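Local structure of tyrosine aminotransferase (Leishmania infantum, 4IX8) at residues Ala134-Gly145 / Arg290-Asp298; Cys158-Pro169 / Tyr181-Leu190. The protein probably catalyses transamination between L-tyrosine and 2-oxoglutarate with pyridoxal 5'-phosphate as cofactor. All coordinates share one frame; numbering follows the deposited sequence.

Contact 1. Residues Ala134-Gly145 / Arg290-Asp298; sequences ALKWENVIITSG and RVGWSILID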
loop_
_atom_site.group_PDB
_atom_site.type_symbol
_atom_site.label_atom_id
_atom_site.label_comp_id
_atom_site.label_asym_id
_atom_site.label_seq_id
_atom_site.Cartn_x
_atom_site.Cartn_y
_atom_site.Cartn_z
ATOM N N ALA A 134 28.783 0.677 4.690
ATOM C CA ALA A 134 27.884 -0.371 5.206
ATOM C C ALA A 134 26.467 -0.193 4.701
ATOM O O ALA A 134 25.624 -1.060 4.917
ATOM C CB ALA A 134 27.877 -0.389 6.675
ATOM N N LEU A 135 26.209 0.945 4.067
ATOM C CA LEU A 135 24.959 1.220 3.369
ATOM C C LEU A 135 25.017 0.788 1.938
ATOM O O LEU A 135 25.735 1.400 1.151
ATOM C CB LEU A 135 24.669 2.707 3.381
ATOM C CG LEU A 135 24.238 3.272 4.710
ATOM C CD1 LEU A 135 24.224 4.787 4.668
ATOM C CD2 LEU A 135 22.842 2.830 4.918
ATOM N N LYS A 136 24.241 -0.223 1.572
ATOM C CA LYS A 136 24.296 -0.720 0.203
ATOM C C LYS A 136 22.947 -0.729 -0.440
ATOM O O LYS A 136 21.956 -1.085 0.190
ATOM C CB LYS A 136 24.893 -2.122 0.176
ATOM C CG LYS A 136 26.262 -2.190 0.841
ATOM C CD LYS A 136 26.809 -3.626 0.908
ATOM C CE LYS A 136 28.197 -3.665 1.565
ATOM N NZ LYS A 136 29.275 -3.224 0.611
ATOM N N TRP A 137 22.908 -0.361 -1.714
ATOM C CA TRP A 137 21.635 -0.283 -2.398
ATOM C C TRP A 137 20.978 -1.666 -2.503
ATOM O O TRP A 137 19.744 -1.763 -2.607
ATOM C CB TRP A 137 21.797 0.338 -3.782
ATOM C CG TRP A 137 22.566 -0.463 -4.794
ATOM C CD1 TRP A 137 23.922 -0.495 -4.965
ATOM C CD2 TRP A 137 22.018 -1.333 -5.796
ATOM N NE1 TRP A 137 24.251 -1.324 -6.011
ATOM C CE2 TRP A 137 23.100 -1.848 -6.541
ATOM C CE3 TRP A 137 20.721 -1.704 -6.151
ATOM C CZ2 TRP A 137 22.922 -2.745 -7.609
ATOM C CZ3 TRP A 137 20.546 -2.587 -7.215
ATOM C CH2 TRP A 137 21.642 -3.099 -7.932
ATOM N N GLU A 138 21.782 -2.730 -2.452
ATOM C CA GLU A 138 21.231 -4.081 -2.435
ATOM C C GLU A 138 20.301 -4.281 -1.246
ATOM O O GLU A 138 19.362 -5.062 -1.344
ATOM C CB GLU A 138 22.347 -5.145 -2.387
ATOM C CG GLU A 138 23.159 -5.316 -3.690
ATOM C CD GLU A 138 24.388 -4.424 -3.799
ATOM O OE1 GLU A 138 24.505 -3.465 -3.009
ATOM O OE2 GLU A 138 25.237 -4.692 -4.701
ATOM N N ASN A 139 20.509 -3.517 -0.171
ATOM C CA ASN A 139 19.753 -3.665 1.096
ATOM C C ASN A 139 18.688 -2.607 1.315
ATOM O O ASN A 139 18.157 -2.466 2.430
ATOM C CB ASN A 139 20.715 -3.610 2.287
ATOM C CG ASN A 139 21.695 -4.761 2.277
ATOM O OD1 ASN A 139 21.348 -5.865 1.892
ATOM N ND2 ASN A 139 22.932 -4.493 2.638
ATOM N N VAL A 140 18.373 -1.891 0.241
ATOM C CA VAL A 140 17.289 -0.926 0.223
ATOM C C VAL A 140 16.062 -1.516 -0.456
ATOM O O VAL A 140 16.160 -2.067 -1.546
ATOM C CB VAL A 140 17.669 0.383 -0.569
ATOM C CG1 VAL A 140 16.480 1.345 -0.620
ATOM C CG2 VAL A 140 18.857 1.066 0.043
ATOM N N ILE A 141 14.897 -1.289 0.143
ATOM C CA ILE A 141 13.645 -1.685 -0.463
ATOM C C ILE A 141 12.732 -0.473 -0.541
ATOM O O ILE A 141 12.547 0.237 0.446
ATOM C CB ILE A 141 12.947 -2.829 0.319
ATOM C CG1 ILE A 141 13.839 -4.065 0.347
ATOM C CG2 ILE A 141 11.636 -3.190 -0.353
ATOM C CD1 ILE A 141 13.330 -5.187 1.191
ATOM N N ILE A 142 12.182 -0.234 -1.738
ATOM C CA ILE A 142 11.247 0.842 -1.921
ATOM C C ILE A 142 9.855 0.288 -1.587
ATOM O O ILE A 142 9.485 -0.797 -2.020
ATOM C CB ILE A 142 11.291 1.405 -3.343
ATOM C CG1 ILE A 142 12.722 1.795 -3.722
ATOM C CG2 ILE A 142 10.362 2.624 -3.471
ATOM C CD1 ILE A 142 13.388 2.765 -2.750
ATOM N N THR A 143 9.120 1.040 -0.773
ATOM C CA THR A 143 7.857 0.597 -0.191
ATOM C C THR A 143 6.738 1.600 -0.445
ATOM O O THR A 143 7.005 2.772 -0.726
ATOM C CB THR A 143 7.981 0.396 1.340
ATOM O OG1 THR A 143 8.379 1.641 1.974
ATOM C CG2 THR A 143 8.996 -0.681 1.674
ATOM N N SER A 144 5.491 1.153 -0.299
ATOM C CA SER A 144 4.338 2.011 -0.538
ATOM C C SER A 144 4.056 2.826 0.734
ATOM O O SER A 144 3.114 2.557 1.498
ATOM C CB SER A 144 3.128 1.184 -0.980
ATOM O OG SER A 144 1.972 1.997 -1.168
ATOM N N GLY A 145 4.911 3.827 0.943
ATOM C CA GLY A 145 4.912 4.592 2.153
ATOM C C GLY A 145 5.674 3.812 3.212
ATOM O O GLY A 145 5.938 2.616 3.023
ATOM N N ARG A 290 2.626 8.003 -1.520
ATOM C CA ARG A 290 2.803 6.630 -1.090
ATOM C C ARG A 290 4.137 6.061 -1.538
ATOM O O ARG A 290 4.190 5.040 -2.225
ATOM C CB ARG A 290 1.677 5.734 -1.604
ATOM C CG ARG A 290 0.275 6.184 -1.215
ATOM C CD ARG A 290 0.194 6.623 0.246
ATOM N NE ARG A 290 0.660 5.621 1.184
ATOM C CZ ARG A 290 1.199 5.886 2.377
ATOM N NH1 ARG A 290 1.405 7.134 2.779
ATOM N NH2 ARG A 290 1.557 4.889 3.170
ATOM N N VAL A 291 5.211 6.717 -1.122
ATOM C CA VAL A 291 6.552 6.209 -1.330
ATOM C C VAL A 291 7.343 6.339 -0.030
ATOM O O VAL A 291 7.302 7.373 0.616
ATOM C CB VAL A 291 7.294 6.988 -2.452
ATOM C CG1 VAL A 291 8.693 6.417 -2.661
ATOM C CG2 VAL A 291 6.477 6.963 -3.768
ATOM N N GLY A 292 8.096 5.304 0.304
ATOM C CA GLY A 292 8.996 5.299 1.444
ATOM C C GLY A 292 9.976 4.168 1.197
ATOM O O GLY A 292 9.984 3.580 0.126
ATOM N N TRP A 293 10.790 3.840 2.179
ATOM C CA TRP A 293 11.766 2.800 2.010
ATOM C C TRP A 293 12.223 2.193 3.309
ATOM O O TRP A 293 11.986 2.759 4.366
ATOM C CB TRP A 293 12.980 3.357 1.295
ATOM C CG TRP A 293 13.649 4.594 1.955
ATOM C CD1 TRP A 293 14.431 4.613 3.078
ATOM C CD2 TRP A 293 13.631 5.953 1.468
ATOM N NE1 TRP A 293 14.861 5.902 3.341
ATOM C CE2 TRP A 293 14.402 6.734 2.360
ATOM C CE3 TRP A 293 13.038 6.576 0.380
ATOM C CZ2 TRP A 293 14.565 8.112 2.209
ATOM C CZ3 TRP A 293 13.221 7.970 0.224
ATOM C CH2 TRP A 293 13.972 8.705 1.129
ATOM N N SER A 294 12.918 1.060 3.209
ATOM C CA SER A 294 13.585 0.443 4.334
ATOM C C SER A 294 15.024 0.159 3.895
ATOM O O SER A 294 15.273 -0.196 2.742
ATOM C CB SER A 294 12.863 -0.852 4.796
ATOM O OG SER A 294 13.051 -1.897 3.846
ATOM N N ILE A 295 15.956 0.321 4.828
ATOM C CA ILE A 295 17.382 0.068 4.601
ATOM C C ILE A 295 17.919 -0.866 5.668
ATOM O O ILE A 295 17.960 -0.493 6.841
ATOM C CB ILE A 295 18.216 1.340 4.679
ATOM C CG1 ILE A 295 17.636 2.424 3.768
ATOM C CG2 ILE A 295 19.682 1.062 4.331
ATOM C CD1 ILE A 295 18.288 3.768 3.929
ATOM N N LEU A 296 18.396 -2.045 5.255
ATOM C CA LEU A 296 18.970 -3.003 6.193
ATOM C C LEU A 296 20.477 -2.809 6.268
ATOM O O LEU A 296 21.132 -2.759 5.246
ATOM C CB LEU A 296 18.657 -4.443 5.766
ATOM C CG LEU A 296 19.242 -5.531 6.700
ATOM C CD1 LEU A 296 18.573 -5.522 8.020
ATOM C CD2 LEU A 296 19.106 -6.876 6.073
ATOM N N ILE A 297 21.006 -2.671 7.476
ATOM C CA ILE A 297 22.442 -2.576 7.715
ATOM C C ILE A 297 22.830 -3.727 8.628
ATOM O O ILE A 297 22.424 -3.798 9.796
ATOM C CB ILE A 297 22.835 -1.242 8.341
ATOM C CG1 ILE A 297 22.288 -0.076 7.496
ATOM C CG2 ILE A 297 24.357 -1.118 8.443
ATOM C CD1 ILE A 297 22.417 1.296 8.154
ATOM N N ASP A 298 23.606 -4.640 8.065
ATOM C CA ASP A 298 23.863 -5.951 8.644
ATOM C C ASP A 298 25.256 -6.384 8.201
ATOM O O ASP A 298 25.409 -7.116 7.232
ATOM C CB ASP A 298 22.757 -6.892 8.160
ATOM C CG ASP A 298 22.962 -8.340 8.588
ATOM O OD1 ASP A 298 23.630 -8.564 9.644
ATOM O OD2 ASP A 298 22.424 -9.230 7.873
HETATM O O HOH W 1 23.061 -1.756 3.692
HETATM O O HOH W 2 15.544 -3.028 3.519
HETATM O O HOH W 3 0.232 2.988 0.335
#
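Strands 140-143 and 292-297 run antiparallel at an axis angle of 158°, joined by paired backbone bonds at I141/S294 and T143/G292 and by a further one from L296 N to N139 O (2.9 Å). V140 and I295 lie side by side, CG2 to CG1 4.1 Å, on the sheet face that also carries I142 and W293. Ahead of strand 140-143, CD2 of L135 fits against CD1 of I297 (3.6 Å) and CG2 of I295. Water 1 is held by four bonds there, accepting from K136 N and N139 ND2 and donating to A134 O and L296 O. At the other end, T143 OG1 sits between its own backbone N and carbonyl carbon (chi1 59°), from where it donates to G145 O (2.8 Å). The bent R290 chain lays one guanidinium face over G145 CA, 3.5 Å from NH2, and NE reaches S144 OG through water 3. NH1 bonds P287 O, while NH2 bonds the phosphate of the pyridoxal-phosphate lysine at position 282 and I317 O of the second subunit, placing this end at the cofactor site. Strand 274-279 pairs with the far edge of 292-297; helix 112-122 packs on I142 and W293, helix 145-157 on T143.

Contact 2. Residues Cys158-Pro169 / Tyr181-Leu190; sequences CNEGDNILVCAP and YGIECRYYYL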
loop_
_atom_site.group_PDB
_atom_site.type_symbol
_atom_site.label_atom_id
_atom_site.label_comp_id
_atom_site.label_asym_id
_atom_site.label_seq_id
_atom_site.Cartn_x
_atom_site.Cartn_y
_atom_site.Cartn_z
ATOM N N CYS A 158 8.235 -12.007 11.911
ATOM C CA CYS A 158 7.473 -12.619 12.998
ATOM C C CYS A 158 6.406 -13.569 12.471
ATOM O O CYS A 158 5.855 -13.418 11.373
ATOM C CB CYS A 158 6.768 -11.565 13.855
ATOM S SG CYS A 158 7.852 -10.292 14.465
ATOM N N ASN A 159 6.147 -14.560 13.288
ATOM C CA ASN A 159 4.986 -15.398 13.141
ATOM C C ASN A 159 3.982 -15.015 14.226
ATOM O O ASN A 159 4.343 -14.422 15.254
ATOM C CB ASN A 159 5.369 -16.867 13.304
ATOM C CG ASN A 159 6.377 -17.355 12.248
ATOM O OD1 ASN A 159 6.166 -17.215 11.046
ATOM N ND2 ASN A 159 7.444 -17.998 12.708
ATOM N N GLU A 160 2.751 -15.440 14.038
ATOM C CA GLU A 160 1.711 -15.250 15.014
ATOM C C GLU A 160 2.146 -15.927 16.302
ATOM O O GLU A 160 2.624 -17.046 16.275
ATOM C CB GLU A 160 0.383 -15.792 14.457
ATOM C CG GLU A 160 -0.776 -15.611 15.407
ATOM C CD GLU A 160 -2.158 -15.697 14.786
ATOM O OE1 GLU A 160 -2.289 -15.704 13.541
ATOM O OE2 GLU A 160 -3.129 -15.750 15.592
ATOM N N GLY A 161 2.090 -15.210 17.420
ATOM C CA GLY A 161 2.560 -15.726 18.698
ATOM C C GLY A 161 3.888 -15.120 19.140
ATOM O O GLY A 161 4.357 -15.310 20.283
ATOM N N ASP A 162 4.545 -14.450 18.217
ATOM C CA ASP A 162 5.760 -13.710 18.534
ATOM C C ASP A 162 5.395 -12.378 19.174
ATOM O O ASP A 162 4.231 -11.939 19.103
ATOM C CB ASP A 162 6.577 -13.455 17.279
ATOM C CG ASP A 162 7.292 -14.710 16.791
ATOM O OD1 ASP A 162 7.442 -15.632 17.611
ATOM O OD2 ASP A 162 7.757 -14.752 15.618
ATOM N N ASN A 163 6.387 -11.730 19.768
ATOM C CA ASN A 163 6.214 -10.359 20.232
ATOM C C ASN A 163 7.365 -9.444 19.813
ATOM O O ASN A 163 8.438 -9.925 19.510
ATOM C CB ASN A 163 6.046 -10.358 21.744
ATOM C CG ASN A 163 7.318 -10.807 22.495
ATOM O OD1 ASN A 163 8.221 -9.992 22.764
ATOM N ND2 ASN A 163 7.345 -12.086 22.927
ATOM N N ILE A 164 7.109 -8.132 19.742
ATOM C CA ILE A 164 8.164 -7.124 19.572
ATOM C C ILE A 164 8.037 -6.047 20.637
ATOM O O ILE A 164 6.953 -5.835 21.177
ATOM C CB ILE A 164 8.142 -6.447 18.197
ATOM C CG1 ILE A 164 6.761 -5.883 17.891
ATOM C CG2 ILE A 164 8.522 -7.430 17.110
ATOM C CD1 ILE A 164 6.780 -5.006 16.656
ATOM N N LEU A 165 9.161 -5.405 20.962
ATOM C CA LEU A 165 9.199 -4.339 21.937
ATOM C C LEU A 165 9.042 -3.052 21.182
ATOM O O LEU A 165 9.849 -2.754 20.316
ATOM C CB LEU A 165 10.500 -4.342 22.759
ATOM C CG LEU A 165 10.754 -5.616 23.582
ATOM C CD1 LEU A 165 11.930 -5.443 24.514
ATOM C CD2 LEU A 165 9.593 -5.977 24.388
ATOM N N VAL A 166 7.981 -2.312 21.508
ATOM C CA VAL A 166 7.634 -1.036 20.847
ATOM C C VAL A 166 7.456 0.075 21.887
ATOM O O VAL A 166 6.877 -0.160 22.956
ATOM C CB VAL A 166 6.354 -1.128 20.064
ATOM C CG1 VAL A 166 6.085 0.185 19.321
ATOM C CG2 VAL A 166 6.416 -2.319 19.091
ATOM N N CYS A 167 7.984 1.266 21.613
ATOM C CA CYS A 167 7.810 2.384 22.531
ATOM C C CYS A 167 6.332 2.736 22.674
ATOM O O CYS A 167 5.549 2.551 21.750
ATOM C CB CYS A 167 8.611 3.594 22.067
ATOM S SG CYS A 167 8.178 3.960 20.380
ATOM N N ALA A 168 5.967 3.249 23.847
ATOM C CA ALA A 168 4.672 3.917 24.084
ATOM C C ALA A 168 5.010 5.204 24.813
ATOM O O ALA A 168 5.739 5.172 25.784
ATOM C CB ALA A 168 3.733 3.090 24.918
ATOM N N PRO A 169 4.478 6.346 24.365
ATOM C CA PRO A 169 3.522 6.488 23.268
ATOM C C PRO A 169 4.172 6.410 21.908
ATOM O O PRO A 169 5.356 6.694 21.752
ATOM C CB PRO A 169 2.915 7.870 23.513
ATOM C CG PRO A 169 3.992 8.643 24.198
ATOM C CD PRO A 169 4.747 7.627 25.042
ATOM N N TYR A 181 -1.810 -9.061 12.571
ATOM C CA TYR A 181 -1.122 -10.259 12.211
ATOM C C TYR A 181 -0.925 -11.186 13.371
ATOM O O TYR A 181 -0.242 -12.175 13.239
ATOM C CB TYR A 181 0.208 -9.921 11.556
ATOM C CG TYR A 181 0.046 -9.455 10.119
ATOM C CD1 TYR A 181 0.020 -10.355 9.053
ATOM C CD2 TYR A 181 -0.101 -8.135 9.834
ATOM C CE1 TYR A 181 -0.117 -9.882 7.728
ATOM C CE2 TYR A 181 -0.236 -7.668 8.526
ATOM C CZ TYR A 181 -0.248 -8.517 7.502
ATOM O OH TYR A 181 -0.400 -7.966 6.251
ATOM N N GLY A 182 -1.521 -10.870 14.512
ATOM C CA GLY A 182 -1.437 -11.768 15.635
ATOM C C GLY A 182 -0.068 -11.754 16.273
ATOM O O GLY A 182 0.272 -12.639 17.025
ATOM N N ILE A 183 0.690 -10.698 16.021
ATOM C CA ILE A 183 1.930 -10.438 16.726
ATOM C C ILE A 183 1.632 -9.566 17.963
ATOM O O ILE A 183 0.790 -8.686 17.894
ATOM C CB ILE A 183 2.907 -9.721 15.821
ATOM C CG1 ILE A 183 3.174 -10.555 14.579
ATOM C CG2 ILE A 183 4.215 -9.425 16.550
ATOM C CD1 ILE A 183 3.701 -9.704 13.393
ATOM N N GLU A 184 2.283 -9.816 19.100
ATOM C CA GLU A 184 2.053 -8.998 20.277
ATOM C C GLU A 184 2.946 -7.766 20.236
ATOM O O GLU A 184 4.173 -7.895 20.110
ATOM C CB GLU A 184 2.334 -9.748 21.575
ATOM C CG GLU A 184 2.119 -8.891 22.814
ATOM C CD GLU A 184 2.598 -9.567 24.102
ATOM O OE1 GLU A 184 2.742 -10.826 24.159
ATOM O OE2 GLU A 184 2.884 -8.827 25.077
ATOM N N CYS A 185 2.309 -6.596 20.375
ATOM C CA CYS A 185 2.969 -5.287 20.584
ATOM C C CYS A 185 3.195 -5.094 22.062
ATOM O O CYS A 185 2.273 -4.859 22.835
ATOM C CB CYS A 185 2.118 -4.156 20.026
ATOM S SG CYS A 185 2.900 -2.512 20.071
ATOM N N ARG A 186 4.424 -5.319 22.479
ATOM C CA ARG A 186 4.769 -5.296 23.887
ATOM C C ARG A 186 5.458 -3.972 24.157
ATOM O O ARG A 186 6.574 -3.719 23.688
ATOM C CB ARG A 186 5.656 -6.480 24.284
ATOM C CG ARG A 186 5.925 -6.567 25.780
ATOM C CD ARG A 186 6.558 -7.934 26.154
ATOM N NE ARG A 186 5.691 -9.084 25.856
ATOM C CZ ARG A 186 6.043 -10.369 26.005
ATOM N NH1 ARG A 186 7.252 -10.709 26.414
ATOM N NH2 ARG A 186 5.180 -11.324 25.700
ATOM N N TYR A 187 4.740 -3.115 24.858
ATOM C CA TYR A 187 5.169 -1.759 25.096
ATOM C C TYR A 187 6.250 -1.653 26.110
ATOM O O TYR A 187 6.117 -2.219 27.205
ATOM C CB TYR A 187 3.988 -0.932 25.568
ATOM C CG TYR A 187 3.024 -0.527 24.482
ATOM C CD1 TYR A 187 3.467 0.010 23.287
ATOM C CD2 TYR A 187 1.670 -0.645 24.675
ATOM C CE1 TYR A 187 2.553 0.421 22.309
ATOM C CE2 TYR A 187 0.770 -0.257 23.711
ATOM C CZ TYR A 187 1.200 0.279 22.543
ATOM O OH TYR A 187 0.250 0.670 21.628
ATOM N N TYR A 188 7.302 -0.905 25.787
ATOM C CA TYR A 188 8.175 -0.343 26.838
ATOM C C TYR A 188 7.848 1.174 26.887
ATOM O O TYR A 188 7.410 1.738 25.879
ATOM C CB TYR A 188 9.661 -0.631 26.563
ATOM C CG TYR A 188 10.132 0.008 25.308
ATOM C CD1 TYR A 188 10.535 1.331 25.304
ATOM C CD2 TYR A 188 10.115 -0.673 24.107
ATOM C CE1 TYR A 188 10.938 1.948 24.150
ATOM C CE2 TYR A 188 10.519 -0.056 22.936
ATOM C CZ TYR A 188 10.936 1.253 22.979
ATOM O OH TYR A 188 11.341 1.902 21.852
ATOM N N TYR A 189 8.039 1.839 28.025
ATOM C CA TYR A 189 7.506 3.196 28.184
ATOM C C TYR A 189 8.606 4.236 28.015
ATOM O O TYR A 189 9.783 3.998 28.303
ATOM C CB TYR A 189 6.740 3.318 29.543
ATOM C CG TYR A 189 5.455 2.501 29.426
ATOM C CD1 TYR A 189 4.354 3.001 28.739
ATOM C CD2 TYR A 189 5.382 1.185 29.889
ATOM C CE1 TYR A 189 3.183 2.225 28.538
ATOM C CE2 TYR A 189 4.210 0.392 29.700
ATOM C CZ TYR A 189 3.112 0.925 29.028
ATOM O OH TYR A 189 1.936 0.189 28.826
ATOM N N LEU A 190 8.206 5.354 27.415
ATOM C CA LEU A 190 9.081 6.498 27.217
ATOM C C LEU A 190 8.910 7.421 28.432
ATOM O O LEU A 190 7.820 7.487 29.004
ATOM C CB LEU A 190 8.752 7.224 25.911
ATOM C CG LEU A 190 8.907 6.405 24.629
ATOM C CD1 LEU A 190 8.329 7.147 23.400
ATOM C CD2 LEU A 190 10.363 6.073 24.402
HETATM O O HOH W 4 1.480 -13.005 20.076
#
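G182 and G161 meet where a beta-alpha-beta unit turns into its second strand: strand 163-168, helix 173-181 and strand 184-191 follow one another, and the two strands lie parallel in the large sheet. G182 ends the helix in a Schellman motif, and its carbonyl accepts G161 N (3.2 Å) from the type II turn N159-D162. I183 then drops CD1 onto CB of C158 (3.6 Å), beside the helix residue C178. The regular parallel pairing starts with E184 N on D162 O. From E184 the extended side chain offers both carboxylate oxygens to R186, which grips it side-on with NE and NH2, approaching from above the carboxylate plane. C185, on the other face, brings SG to CG2 of V166 (3.7 Å). The guanidinium of R186 stacks on the amide of N163, their planes 16° apart; D208 binds both groups, by a salt bridge to R186 NH1 and a bond from N163 ND2, and N163 OD1 is hydrogen-bonded with T211 OG1, so both ends of the amide are held. Y187 turns a ring face to CB of A168, 3.9 Å from the centroid. CG of Y188 stands between its own backbone N and carbonyl carbon (chi1 63°), which lays the ring over C167 of the neighbouring strand: CA of C167 lies over the ring face, 3.6 Å from the centroid, in a CH-pi contact. F214 stacks with this buried ring and V215 O binds its hydroxyl. Finally L190 gives its N to A168 O (3.0 Å) and leans CD1 against C167 CB (3.8 Å) and P169 O (3.4 Å), just past the cis peptide bond before P169.

Overall arrangement
From the N terminus the chain passes several helices and strand 70-71 before reaching 134-145, the edge-strand half of contact 1, and runs through helix 145-157 into 158-169. Contact 2 closes a short loop there, made mostly by helix 173-181, when the chain returns at 181-190. It then goes on through strands 211-217, 246-249 and 274-279 before 290-298 closes the much longer loop of contact 1, so contact 2 lies wholly within that loop and the two do not cross. Both belong to one mixed sheet: contact 1 forms one end, contact 2 lies toward the other, with three strands between them. They lie about 22 Å apart, centre to centre, and each also reaches the second subunit.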